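Local coordinates for protein beta-lactamase (Burkholderia cenocepacia, PDB 5E2G) that probably hydrolyses beta-lactams to substituted beta-amino acids as a member of the class C serine beta-lactamases, an activity linked to antibiotic resistance, at residues Thr9-Arg12 / Gln13-Leu17; Gly100-Thr103 / Leu104-Gly108; Asn188-Ala191 / Ala192-Ala195; Val222-Thr225 / Ala226-Leu230. One frame throughout, in Å; residues are numbered along the deposited sequence.

Contact 1. Residues Thr9-Arg12 / Gln13-Leu17; sequences TVTR and QIAPL
Helix 3-21, the N-terminal helix of the beta-lactamase fold, brings Val10 beside Ile14, one turn on. Their side chains point the same way, and CG1 of Val10 meets CG1 of Ile14 at 3.6 Å; with CG1 anti to the backbone N (chi1 167°), the valine methyl runs alongside Ile14. The carbonyl oxygen of Val10 is gripped twice: Ile14 N reaches Val10 O at 2.9 Å in the carbonyl plane, while Gln13 N approaches Val10 O at 2.8 Å from well above that plane. The second bond spans three residues instead of four and is added to the regular one. Gln13 N bonds to Val10 O and not to Thr9 O, and a water takes up Thr9 O instead: it donates to Thr9 O at 2.8 Å and accepts from Gln13 NE2 at 2.9 Å. Gln13 is bent at chi2 (-65°), which folds its amide back toward that water, and its OE1 takes a weak hydrogen bond from Arg353. In the fold, Val10 and Ile14 form the buried flank of an amphipathic helix laid on strand 25-32, against Ile28, and Gln13 faces helix 344-357. On another flank Ala15 N bonds to Thr11 O at 2.9 Å, with Thr11 OG1 held by Arg7 O and Tyr41 OH. Pro16 has no N-H to offer; its ring carbon CD instead lies 3.4 Å from Arg12 O, and the helix kinks there.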
loop_
_atom_site.group_PDB
_atom_site.type_symbol
_atom_site.label_atom_id
_atom_site.label_comp_id
_atom_site.label_asym_id
_atom_site.label_seq_id
_atom_site.Cartn_x
_atom_site.Cartn_y
_atom_site.Cartn_z
ATOM N N THR A 9 -13.921 -7.806 20.211
ATOM C CA THR A 9 -14.479 -7.627 18.875
ATOM C C THR A 9 -13.498 -8.094 17.807
ATOM O O THR A 9 -13.878 -8.794 16.860
ATOM C CB THR A 9 -14.852 -6.163 18.649
ATOM O OG1 THR A 9 -15.770 -5.736 19.660
ATOM C CG2 THR A 9 -15.486 -5.991 17.283
ATOM N N VAL A 10 -12.227 -7.710 17.940
ATOM C CA VAL A 10 -11.223 -8.143 16.974
ATOM C C VAL A 10 -11.046 -9.651 17.045
ATOM O O VAL A 10 -11.103 -10.352 16.026
ATOM C CB VAL A 10 -9.894 -7.402 17.209
ATOM C CG1 VAL A 10 -8.770 -8.069 16.445
ATOM C CG2 VAL A 10 -10.022 -5.951 16.785
ATOM N N THR A 11 -10.864 -10.173 18.260
ATOM C CA THR A 11 -10.561 -11.589 18.438
ATOM C C THR A 11 -11.610 -12.473 17.781
ATOM O O THR A 11 -11.272 -13.480 17.148
ATOM C CB THR A 11 -10.449 -11.916 19.927
ATOM O OG1 THR A 11 -9.457 -11.075 20.530
ATOM C CG2 THR A 11 -10.060 -13.368 20.123
ATOM N N ARG A 12 -12.888 -12.103 17.903
ATOM C CA ARG A 12 -13.951 -12.915 17.326
ATOM C C ARG A 12 -13.839 -13.022 15.813
ATOM O O ARG A 12 -14.395 -13.958 15.228
ATOM C CB ARG A 12 -15.318 -12.353 17.718
ATOM C CG ARG A 12 -15.576 -12.383 19.211
ATOM C CD ARG A 12 -17.044 -12.157 19.543
ATOM N NE ARG A 12 -17.207 -11.150 20.591
ATOM C CZ ARG A 12 -17.488 -9.871 20.357
ATOM N NH1 ARG A 12 -17.650 -9.440 19.109
ATOM N NH2 ARG A 12 -17.614 -9.020 21.370
ATOM N N GLN A 13 -13.131 -12.096 15.164
ATOM C CA GLN A 13 -12.877 -12.211 13.733
ATOM C C GLN A 13 -11.545 -12.891 13.437
ATOM O O GLN A 13 -11.464 -13.749 12.550
ATOM C CB GLN A 13 -12.894 -10.827 13.080
ATOM C CG GLN A 13 -14.153 -10.040 13.319
ATOM C CD GLN A 13 -15.361 -10.690 12.693
ATOM O OE1 GLN A 13 -15.297 -11.207 11.575
ATOM N NE2 GLN A 13 -16.477 -10.675 13.415
ATOM N N ILE A 14 -10.505 -12.533 14.185
ATOM C CA ILE A 14 -9.146 -12.914 13.817
ATOM C C ILE A 14 -8.843 -14.351 14.222
ATOM O O ILE A 14 -8.167 -15.084 13.488
ATOM C CB ILE A 14 -8.158 -11.916 14.442
ATOM C CG1 ILE A 14 -8.356 -10.537 13.817
ATOM C CG2 ILE A 14 -6.745 -12.384 14.264
ATOM C CD1 ILE A 14 -8.475 -10.564 12.310
ATOM N N ALA A 15 -9.331 -14.774 15.387
ATOM C CA ALA A 15 -9.062 -16.135 15.848
ATOM C C ALA A 15 -9.554 -17.197 14.872
ATOM O O ALA A 15 -8.770 -18.106 14.544
ATOM C CB ALA A 15 -9.654 -16.328 17.248
ATOM N N PRO A 16 -10.793 -17.156 14.365
ATOM C CA PRO A 16 -11.183 -18.175 13.378
ATOM C C PRO A 16 -10.434 -18.030 12.076
ATOM O O PRO A 16 -10.129 -19.037 11.427
ATOM C CB PRO A 16 -12.689 -17.937 13.194
ATOM C CG PRO A 16 -13.098 -17.063 14.339
ATOM C CD PRO A 16 -11.902 -16.224 14.627
ATOM N N LEU A 17 -10.126 -16.795 11.679
ATOM C CA LEU A 17 -9.318 -16.568 10.487
ATOM C C LEU A 17 -7.970 -17.267 10.594
ATOM O O LEU A 17 -7.563 -18.009 9.693
ATOM C CB LEU A 17 -9.123 -15.069 10.277
ATOM C CG LEU A 17 -9.753 -14.412 9.053
ATOM C CD1 LEU A 17 -8.787 -13.393 8.484
ATOM C CD2 LEU A 17 -10.167 -15.428 7.999
HETATM O O HOH W 1 -16.438 -8.950 15.730
#

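Contact 2. Residues Gly100-Thr103 / Leu104-Gly108; sequences GVVT and LLQLG
The carboxamide of Gln106 has Thr103 on one face: OG1 of Thr103 stands over the amide carbon, 3.2 Å from Gln106 CD. The backbone N of Thr103 lies on the same side and donates to Gln106 OE1 at 2.9 Å, well above the carbonyl plane (57° out of it), so this nearly straight bond does not use a lone pair. At the oxygen end of the amide, a water donates to Gln106 OE1 at 2.9 Å and also to Val101 O, and CA of Val102 comes within 3.3 Å of Gln106 OE1. The return bond runs from Gln106 N to Thr103 OG1 at 3.2 Å. With chi1 at 60°, the hydroxyl of Thr103 sits between backbone N and carbonyl carbon, turned to the first turn of the helix. This reciprocal pair is a capping box, with Thr103 as N-cap of helix 104-108; the two bonds engage an N-H at the helix start and fix the rotation of the Gln106 amide. Thr103 O then receives Leu107 N at 3.2 Å. Beneath the polar exchange, CG1 of Val102 meets CD2 of Leu107 at 3.7 Å, the side chains crossing at about a right angle, and Leu107 continues onto Met155 and Leu159 of helix 150-164.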
loop_
_atom_site.group_PDB
_atom_site.type_symbol
_atom_site.label_atom_id
_atom_site.label_comp_id
_atom_site.label_asym_id
_atom_site.label_seq_id
_atom_site.Cartn_x
_atom_site.Cartn_y
_atom_site.Cartn_z
ATOM N N GLY A 100 8.163 6.559 -22.878
ATOM C CA GLY A 100 8.582 7.925 -22.611
ATOM C C GLY A 100 7.437 8.898 -22.415
ATOM O O GLY A 100 7.640 9.971 -21.837
ATOM N N VAL A 101 6.237 8.549 -22.887
ATOM C CA VAL A 101 5.069 9.414 -22.754
ATOM C C VAL A 101 4.170 9.034 -21.584
ATOM O O VAL A 101 3.270 9.818 -21.243
ATOM C CB VAL A 101 4.221 9.427 -24.044
ATOM C CG1 VAL A 101 5.079 9.792 -25.247
ATOM C CG2 VAL A 101 3.537 8.091 -24.235
ATOM N N VAL A 102 4.361 7.858 -20.977
ATOM C CA VAL A 102 3.588 7.504 -19.788
ATOM C C VAL A 102 3.866 8.531 -18.702
ATOM O O VAL A 102 5.026 8.865 -18.431
ATOM C CB VAL A 102 3.930 6.085 -19.308
ATOM C CG1 VAL A 102 3.170 5.769 -18.037
ATOM C CG2 VAL A 102 3.593 5.069 -20.359
ATOM N N THR A 103 2.808 9.055 -18.087
ATOM C CA THR A 103 2.982 10.061 -17.049
ATOM C C THR A 103 3.159 9.403 -15.692
ATOM O O THR A 103 2.886 8.214 -15.505
ATOM C CB THR A 103 1.801 11.027 -16.993
ATOM O OG1 THR A 103 0.588 10.309 -16.704
ATOM C CG2 THR A 103 1.666 11.772 -18.311
ATOM N N LEU A 104 3.629 10.198 -14.730
ATOM C CA LEU A 104 3.713 9.706 -13.361
ATOM C C LEU A 104 2.332 9.323 -12.836
ATOM O O LEU A 104 2.188 8.332 -12.118
ATOM C CB LEU A 104 4.378 10.760 -12.468
ATOM C CG LEU A 104 5.910 10.914 -12.467
ATOM C CD1 LEU A 104 6.510 11.098 -13.832
ATOM C CD2 LEU A 104 6.277 12.084 -11.619
ATOM N N LEU A 105 1.298 10.067 -13.232
ATOM C CA LEU A 105 -0.065 9.743 -12.811
ATOM C C LEU A 105 -0.499 8.369 -13.315
ATOM O O LEU A 105 -1.093 7.586 -12.566
ATOM C CB LEU A 105 -1.029 10.821 -13.301
ATOM C CG LEU A 105 -2.449 10.703 -12.746
ATOM C CD1 LEU A 105 -2.430 10.783 -11.219
ATOM C CD2 LEU A 105 -3.342 11.776 -13.345
ATOM N N GLN A 106 -0.209 8.056 -14.579
ATOM C CA GLN A 106 -0.553 6.744 -15.121
ATOM C C GLN A 106 0.170 5.614 -14.394
ATOM O O GLN A 106 -0.374 4.513 -14.260
ATOM C CB GLN A 106 -0.262 6.723 -16.623
ATOM C CG GLN A 106 -1.265 7.582 -17.387
ATOM C CD GLN A 106 -0.722 8.190 -18.677
ATOM O OE1 GLN A 106 0.382 7.887 -19.113
ATOM N NE2 GLN A 106 -1.516 9.060 -19.289
ATOM N N LEU A 107 1.382 5.862 -13.898
ATOM C CA LEU A 107 2.065 4.837 -13.117
ATOM C C LEU A 107 1.435 4.661 -11.736
ATOM O O LEU A 107 1.423 3.549 -11.200
ATOM C CB LEU A 107 3.547 5.185 -12.997
ATOM C CG LEU A 107 4.250 5.261 -14.353
ATOM C CD1 LEU A 107 5.667 5.781 -14.202
ATOM C CD2 LEU A 107 4.239 3.894 -15.025
ATOM N N GLY A 108 0.913 5.732 -11.147
ATOM C CA GLY A 108 0.330 5.663 -9.827
ATOM C C GLY A 108 -1.117 5.258 -9.795
ATOM O O GLY A 108 -1.720 5.165 -8.722
HETATM O O HOH W 2 0.490 9.566 -21.469
#

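Contact 3. Residues Asn188-Ala191 / Ala192-Ala195; sequences NVPA and ARMA
Val189, Pro190 and Arg193 make the inner shell of this surface turn. The ring of Pro190 lies against the aliphatic root of Arg193, its CD 3.7 Å from both CB and CG of Arg193, and the two side chains cross at a slant. Val189 reaches the same root through CG1: anti to the backbone N (chi1 178°), that methyl comes to 3.8 Å from Arg193 CB. It also touches the selenium of Met194, a selenomethionine here, at 3.9 Å from SE; bends at chi2 and chi3 curl the Met194 chain back over the valine. The backbone sets these partners in place. Arg193 N donates to Pro190 O at 2.9 Å and Met194 N to Ala191 O at 3.2 Å, each N-H arriving from well above the carbonyl plane, as expected for bonds that close over three residues. A water extends the second bond, donating to Ala191 O at 2.7 Å and accepting from Ala195 N at 3.0 Å, so the next peptide is held as well. Farther out, the bend of Arg193 at chi2 turns its guanidinium away from the proline, where NE makes a weak hydrogen bond with Tyr186 OH. Val189 rests on Leu57 and Tyr197, and Ala195 O is bound by Lys50 NZ. The backbone angles of residues 191 to 193 describe two overlapping type I beta turns, a single compact coil within the loop that joins helix 168-180 to strand 200-201.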
loop_
_atom_site.group_PDB
_atom_site.type_symbol
_atom_site.label_atom_id
_atom_site.label_comp_id
_atom_site.label_asym_id
_atom_site.label_seq_id
_atom_site.Cartn_x
_atom_site.Cartn_y
_atom_site.Cartn_z
ATOM N N ASN A 188 15.230 -1.357 3.830
ATOM C CA ASN A 188 16.318 -2.271 4.163
ATOM C C ASN A 188 16.312 -2.465 5.674
ATOM O O ASN A 188 16.559 -1.518 6.424
ATOM C CB ASN A 188 17.653 -1.713 3.681
ATOM C CG ASN A 188 17.668 -1.469 2.193
ATOM O OD1 ASN A 188 17.831 -0.336 1.735
ATOM N ND2 ASN A 188 17.480 -2.533 1.421
ATOM N N VAL A 189 16.016 -3.678 6.116
ATOM C CA VAL A 189 15.940 -3.942 7.556
ATOM C C VAL A 189 17.353 -3.989 8.132
ATOM O O VAL A 189 18.203 -4.737 7.616
ATOM C CB VAL A 189 15.193 -5.247 7.822
ATOM C CG1 VAL A 189 15.159 -5.542 9.317
ATOM C CG2 VAL A 189 13.774 -5.172 7.262
ATOM N N PRO A 190 17.645 -3.232 9.190
ATOM C CA PRO A 190 19.010 -3.175 9.721
ATOM C C PRO A 190 19.362 -4.418 10.520
ATOM O O PRO A 190 18.499 -5.175 10.958
ATOM C CB PRO A 190 18.989 -1.941 10.629
ATOM C CG PRO A 190 17.702 -1.247 10.355
ATOM C CD PRO A 190 16.757 -2.293 9.887
ATOM N N ALA A 191 20.671 -4.604 10.723
ATOM C CA ALA A 191 21.157 -5.795 11.413
ATOM C C ALA A 191 20.575 -5.897 12.813
ATOM O O ALA A 191 20.084 -6.956 13.212
ATOM C CB ALA A 191 22.681 -5.790 11.469
ATOM N N ALA A 192 20.597 -4.797 13.569
ATOM C CA ALA A 192 20.018 -4.817 14.907
ATOM C C ALA A 192 18.528 -5.149 14.908
ATOM O O ALA A 192 17.977 -5.442 15.977
ATOM C CB ALA A 192 20.255 -3.474 15.600
ATOM N N ARG A 193 17.869 -5.132 13.747
ATOM C CA ARG A 193 16.437 -5.368 13.644
ATOM C C ARG A 193 16.078 -6.698 13.000
ATOM O O ARG A 193 14.888 -7.016 12.919
ATOM C CB ARG A 193 15.769 -4.248 12.843
ATOM C CG ARG A 193 15.931 -2.879 13.434
ATOM C CD ARG A 193 15.126 -2.726 14.694
ATOM N NE ARG A 193 15.360 -1.416 15.280
ATOM C CZ ARG A 193 16.378 -1.143 16.084
ATOM N NH1 ARG A 193 17.242 -2.099 16.397
ATOM N NH2 ARG A 193 16.532 0.078 16.577
HETATM N N MSE A 194 17.049 -7.470 12.519
HETATM C CA MSE A 194 16.706 -8.729 11.863
HETATM C C MSE A 194 15.976 -9.651 12.836
HETATM O O MSE A 194 15.194 -10.505 12.425
HETATM C CB MSE A 194 17.943 -9.430 11.306
HETATM C CG MSE A 194 18.420 -8.932 9.951
HETATM SE SE MSE A 194 17.049 -8.910 8.540
HETATM C CE MSE A 194 16.219 -10.661 8.788
ATOM N N ALA A 195 16.224 -9.455 14.134
ATOM C CA ALA A 195 15.575 -10.266 15.157
ATOM C C ALA A 195 14.085 -9.986 15.271
ATOM O O ALA A 195 13.348 -10.837 15.777
ATOM C CB ALA A 195 16.240 -10.035 16.515
HETATM O O HOH W 3 18.796 -8.313 15.098
#

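Contact 4. Residues Val222-Thr225 / Ala226-Leu230; sequences VRTT and AADLL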
loop_
_atom_site.group_PDB
_atom_site.type_symbol
_atom_site.label_atom_id
_atom_site.label_comp_id
_atom_site.label_asym_id
_atom_site.label_seq_id
_atom_site.Cartn_x
_atom_site.Cartn_y
_atom_site.Cartn_z
ATOM N N VAL A 222 8.517 -2.621 1.752
ATOM C CA VAL A 222 8.332 -2.155 3.123
ATOM C C VAL A 222 8.126 -3.337 4.061
ATOM O O VAL A 222 7.272 -4.205 3.830
ATOM C CB VAL A 222 7.161 -1.163 3.226
ATOM C CG1 VAL A 222 6.970 -0.766 4.669
ATOM C CG2 VAL A 222 7.421 0.070 2.379
ATOM N N ARG A 223 8.929 -3.370 5.118
ATOM C CA ARG A 223 8.685 -4.153 6.316
ATOM C C ARG A 223 8.345 -3.177 7.433
ATOM O O ARG A 223 8.958 -2.110 7.528
ATOM C CB ARG A 223 9.917 -4.979 6.686
ATOM C CG ARG A 223 10.005 -6.358 6.033
ATOM C CD ARG A 223 9.941 -6.342 4.507
ATOM N NE ARG A 223 11.060 -5.651 3.876
ATOM C CZ ARG A 223 12.170 -6.246 3.455
ATOM N NH1 ARG A 223 12.329 -7.551 3.606
ATOM N NH2 ARG A 223 13.128 -5.531 2.885
ATOM N N THR A 224 7.360 -3.509 8.263
ATOM C CA THR A 224 6.909 -2.548 9.266
ATOM C C THR A 224 6.135 -3.270 10.361
ATOM O O THR A 224 5.852 -4.467 10.268
ATOM C CB THR A 224 6.060 -1.434 8.624
ATOM O OG1 THR A 224 5.686 -0.464 9.613
ATOM C CG2 THR A 224 4.807 -2.008 7.982
ATOM N N THR A 225 5.814 -2.522 11.415
ATOM C CA THR A 225 5.000 -2.998 12.523
ATOM C C THR A 225 3.562 -2.523 12.364
ATOM O O THR A 225 3.264 -1.614 11.585
ATOM C CB THR A 225 5.531 -2.504 13.869
ATOM O OG1 THR A 225 5.379 -1.084 13.942
ATOM C CG2 THR A 225 6.983 -2.856 14.033
ATOM N N ALA A 226 2.669 -3.138 13.144
ATOM C CA ALA A 226 1.278 -2.710 13.121
ATOM C C ALA A 226 1.146 -1.289 13.631
ATOM O O ALA A 226 0.372 -0.496 13.083
ATOM C CB ALA A 226 0.409 -3.655 13.946
ATOM N N ALA A 227 1.908 -0.943 14.670
ATOM C CA ALA A 227 1.849 0.412 15.207
ATOM C C ALA A 227 2.215 1.441 14.143
ATOM O O ALA A 227 1.516 2.442 13.968
ATOM C CB ALA A 227 2.768 0.534 16.423
ATOM N N ASP A 228 3.306 1.206 13.410
ATOM C CA ASP A 228 3.763 2.196 12.438
ATOM C C ASP A 228 2.772 2.348 11.293
ATOM O O ASP A 228 2.462 3.473 10.877
ATOM C CB ASP A 228 5.138 1.815 11.899
ATOM C CG ASP A 228 6.277 2.318 12.777
ATOM O OD1 ASP A 228 6.039 2.715 13.937
ATOM O OD2 ASP A 228 7.424 2.307 12.297
ATOM N N LEU A 229 2.271 1.231 10.764
ATOM C CA LEU A 229 1.264 1.314 9.711
ATOM C C LEU A 229 0.007 2.008 10.221
ATOM O O LEU A 229 -0.625 2.788 9.500
ATOM C CB LEU A 229 0.938 -0.085 9.187
ATOM C CG LEU A 229 0.404 -0.154 7.761
ATOM C CD1 LEU A 229 1.255 0.723 6.863
ATOM C CD2 LEU A 229 0.415 -1.582 7.262
ATOM N N LEU A 230 -0.348 1.759 11.480
ATOM C CA LEU A 230 -1.488 2.441 12.077
ATOM C C LEU A 230 -1.251 3.942 12.142
ATOM O O LEU A 230 -2.161 4.734 11.879
ATOM C CB LEU A 230 -1.758 1.877 13.472
ATOM C CG LEU A 230 -3.096 2.280 14.085
ATOM C CD1 LEU A 230 -4.241 1.871 13.148
ATOM C CD2 LEU A 230 -3.246 1.655 15.465
#
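Thr225 meets the first turn of helix 226-235 through two bonds. As N-cap, it accepts Asp228 N on OG1 at 3.1 Å, and its carbonyl takes the next N-H, Leu229 N to Thr225 O at 3.1 Å and almost straight (175°). The hydroxyl can do this because chi1 of 67° sets OG1 between backbone N and carbonyl carbon, turned to Asp228 N in the first helical turn. Asp228 crosses Thr224 at a slant, its CB 3.3 Å from Thr224 OG1; its carboxylate turns elsewhere, OD2 accepting from His184 N and Thr185 OG1. A carboxylate this close to a helix N-terminus would probably be stabilised as the anion. Thr224 has OG1 anti to its backbone N (chi1 -177°), and that hydroxyl is hydrogen-bonded to Thr185 OG1, so Thr185 ties together the side chains on the two sides of the cap. CB of Asp228 lies 3.6 Å from Thr225 OG1, and CB of Ala227 lies 3.9 Å from that same oxygen. Strand 223-224, antiparallel to strand 58-59, leads through Thr225 into a helix laid on the large sheet, where Ala226 meets Ala27 and Leu337, and Leu229 meets Val335.

In the fold
Contacts 2 and 4 solve one problem twice, a threonine N-cap at a helix start, yet only contact 2 closes a full capping box; their centres lie 28 Å apart on opposite sides of the chain's centre. Contacts 3 and 4 touch directly, CG2 of Val189 packing 3.9 Å from CB of Arg223, while Arg223 binds Ile187 O and Tyr197 OH beside the turn. Contact 1 has its centre 20 Å from that of contact 4, and both touch strand 25-32; contact 2 is the remote one, its centre 41 Å from that of contact 1. Contact 4 reaches the probable active site in space: Val222 N is hydrogen-bonded to Ser64 OG, inside the SxxK pattern of Ser62 and Lys65.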